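PDB 5T09: type III secretion system effector HopBA1 from Pseudomonas syringae pv. aptata, which acts as a virulence factor recognised by the Arabidopsis resistance protein RBA1, which triggers plant cell death, and enhances RBA1 self-association. Local coordinates for residues I27-R33 with S45-L49. Numbering follows the deposited sequence.
Sequences INVRPPR and SDNNL
The carboxylate of Asp-46 lies over one face of the Arg-30 guanidinium and at the edge of the Arg-33 guanidinium, one acid meeting two arginines in two different ways. Above Arg-30, OD2 of Asp-46 is 3.4 Å from NE but well out of the guanidinium plane, so no N-H points at it and this salt bridge rests on charge alone. Arg-33 and Asp-46 reach toward each other from opposite directions, Arg-33 on a chain extended from CG to NE, and its NH2 is 3.1 Å from OD1 of Asp-46, near the guanidinium plane. The same NH2 gives OD2 a weak, bent hydrogen bond (129°). A bend at chi3 (-63°) helps set the Arg-30 guanidinium against the carboxylate, the two side chains crossing at about a right angle, while CB and CD also touch OD2.

Beside this network, Asn-47 shows how a side-chain amide can imitate a neighbouring strand. Its OD1 accepts a bond from the backbone N of Asn-28, 2.8 Å away, and its ND2 donates to the carbonyl O of Asn-28, also at 2.8 Å and close to the plane of its own amide. Both ends of the amide are thus used on a single residue, which fixes its rotation; ND2 also bonds to Ala-43 O, in the last turn of helix 36-46.

Ile-27 and Val-29 turn from this contact toward Leu-209 and His-231. A two-pronged amide bond to one residue's backbone N and O, next to a salt-bridge network, thus ties the loop before helix 36-46 to that helix's end, just before strand 49-54 enters the parallel core of this EreA/ChaN-like alpha-beta fold.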
loop_
_atom_site.group_PDB
_atom_site.type_symbol
_atom_site.label_atom_id
_atom_site.label_comp_id
_atom_site.label_asym_id
_atom_site.label_seq_id
_atom_site.Cartn_x
_atom_site.Cartn_y
_atom_site.Cartn_z
ATOM N N ILE A 27 -6.347 11.612 -11.647
ATOM C CA ILE A 27 -5.256 11.696 -10.685
ATOM C C ILE A 27 -5.046 13.179 -10.387
ATOM O O ILE A 27 -4.488 13.918 -11.201
ATOM C CB ILE A 27 -3.982 11.036 -11.214
ATOM C CG1 ILE A 27 -4.258 9.577 -11.593
ATOM C CG2 ILE A 27 -2.875 11.096 -10.164
ATOM C CD1 ILE A 27 -3.163 8.940 -12.416
ATOM N N ASN A 28 -5.514 13.617 -9.222
ATOM C CA ASN A 28 -5.351 14.996 -8.780
ATOM C C ASN A 28 -4.127 15.072 -7.876
ATOM O O ASN A 28 -4.106 14.460 -6.804
ATOM C CB ASN A 28 -6.598 15.489 -8.047
ATOM C CG ASN A 28 -7.812 15.582 -8.955
ATOM O OD1 ASN A 28 -8.062 16.619 -9.571
ATOM N ND2 ASN A 28 -8.573 14.497 -9.041
ATOM N N VAL A 29 -3.114 15.814 -8.310
ATOM C CA VAL A 29 -1.845 15.911 -7.599
ATOM C C VAL A 29 -1.799 17.288 -6.947
ATOM O O VAL A 29 -1.524 18.295 -7.608
ATOM C CB VAL A 29 -0.648 15.687 -8.530
ATOM C CG1 VAL A 29 0.655 15.724 -7.739
ATOM C CG2 VAL A 29 -0.788 14.359 -9.265
ATOM N N ARG A 30 -2.065 17.332 -5.639
ATOM C CA ARG A 30 -2.035 18.561 -4.856
ATOM C C ARG A 30 -0.719 18.653 -4.098
ATOM O O ARG A 30 -0.307 17.662 -3.478
ATOM C CB ARG A 30 -3.207 18.588 -3.877
ATOM C CG ARG A 30 -3.419 19.922 -3.182
ATOM C CD ARG A 30 -4.885 20.139 -2.813
ATOM N NE ARG A 30 -5.752 20.205 -3.988
ATOM C CZ ARG A 30 -7.035 20.559 -3.958
ATOM N NH1 ARG A 30 -7.615 20.891 -2.813
ATOM N NH2 ARG A 30 -7.739 20.589 -5.082
ATOM N N PRO A 31 -0.019 19.785 -4.118
ATOM C CA PRO A 31 1.251 19.885 -3.384
ATOM C C PRO A 31 1.076 19.489 -1.928
ATOM O O PRO A 31 0.150 19.972 -1.259
ATOM C CB PRO A 31 1.623 21.367 -3.525
ATOM C CG PRO A 31 0.995 21.778 -4.807
ATOM C CD PRO A 31 -0.290 21.000 -4.906
ATOM N N PRO A 32 1.946 18.621 -1.403
ATOM C CA PRO A 32 1.731 18.076 -0.054
ATOM C C PRO A 32 1.407 19.152 0.975
ATOM O O PRO A 32 1.998 20.235 0.983
ATOM C CB PRO A 32 3.060 17.382 0.257
ATOM C CG PRO A 32 3.574 16.973 -1.069
ATOM C CD PRO A 32 3.153 18.052 -2.032
ATOM N N ARG A 33 0.460 18.832 1.857
ATOM C CA ARG A 33 -0.045 19.781 2.851
ATOM C C ARG A 33 0.723 19.649 4.169
ATOM O O ARG A 33 0.164 19.354 5.225
ATOM C CB ARG A 33 -1.539 19.566 3.070
ATOM C CG ARG A 33 -2.376 19.457 1.800
ATOM C CD ARG A 33 -3.820 19.109 2.145
ATOM N NE ARG A 33 -4.660 18.912 0.967
ATOM C CZ ARG A 33 -5.935 18.531 1.013
ATOM N NH1 ARG A 33 -6.522 18.305 2.181
ATOM N NH2 ARG A 33 -6.626 18.376 -0.106
ATOM N N SER A 45 -8.077 12.554 0.057
ATOM C CA SER A 45 -9.215 13.453 -0.086
ATOM C C SER A 45 -9.386 13.916 -1.527
ATOM O O SER A 45 -10.509 14.200 -1.953
ATOM C CB SER A 45 -9.054 14.661 0.838
ATOM O OG SER A 45 -10.156 15.543 0.708
ATOM N N ASP A 46 -8.297 13.982 -2.291
ATOM C CA ASP A 46 -8.342 14.501 -3.651
ATOM C C ASP A 46 -8.491 13.418 -4.715
ATOM O O ASP A 46 -8.679 13.755 -5.889
ATOM C CB ASP A 46 -7.073 15.314 -3.942
ATOM C CG ASP A 46 -6.923 16.513 -3.022
ATOM O OD1 ASP A 46 -7.948 16.991 -2.491
ATOM O OD2 ASP A 46 -5.780 16.981 -2.832
ATOM N N ASN A 47 -8.421 12.140 -4.344
ATOM C CA ASN A 47 -8.458 11.055 -5.315
ATOM C C ASN A 47 -9.357 9.933 -4.819
ATOM O O ASN A 47 -9.446 9.668 -3.618
ATOM C CB ASN A 47 -7.057 10.488 -5.586
ATOM C CG ASN A 47 -6.181 11.444 -6.363
ATOM O OD1 ASN A 47 -6.222 11.478 -7.591
ATOM N ND2 ASN A 47 -5.375 12.220 -5.648
ATOM N N ASN A 48 -10.012 9.262 -5.768
ATOM C CA ASN A 48 -10.777 8.062 -5.455
ATOM C C ASN A 48 -9.888 6.847 -5.231
ATOM O O ASN A 48 -10.338 5.875 -4.614
ATOM C CB ASN A 48 -11.773 7.753 -6.575
ATOM C CG ASN A 48 -12.939 8.717 -6.600
ATOM O OD1 ASN A 48 -13.323 9.269 -5.568
ATOM N ND2 ASN A 48 -13.515 8.922 -7.781
ATOM N N LEU A 49 -8.645 6.878 -5.710
ATOM C CA LEU A 49 -7.743 5.745 -5.572
ATOM C C LEU A 49 -6.333 6.255 -5.330
ATOM O O LEU A 49 -5.823 7.076 -6.100
ATOM C CB LEU A 49 -7.783 4.851 -6.818
ATOM C CG LEU A 49 -6.873 3.621 -6.805
ATOM C CD1 LEU A 49 -7.238 2.684 -5.668
ATOM C CD2 LEU A 49 -6.952 2.892 -8.136
#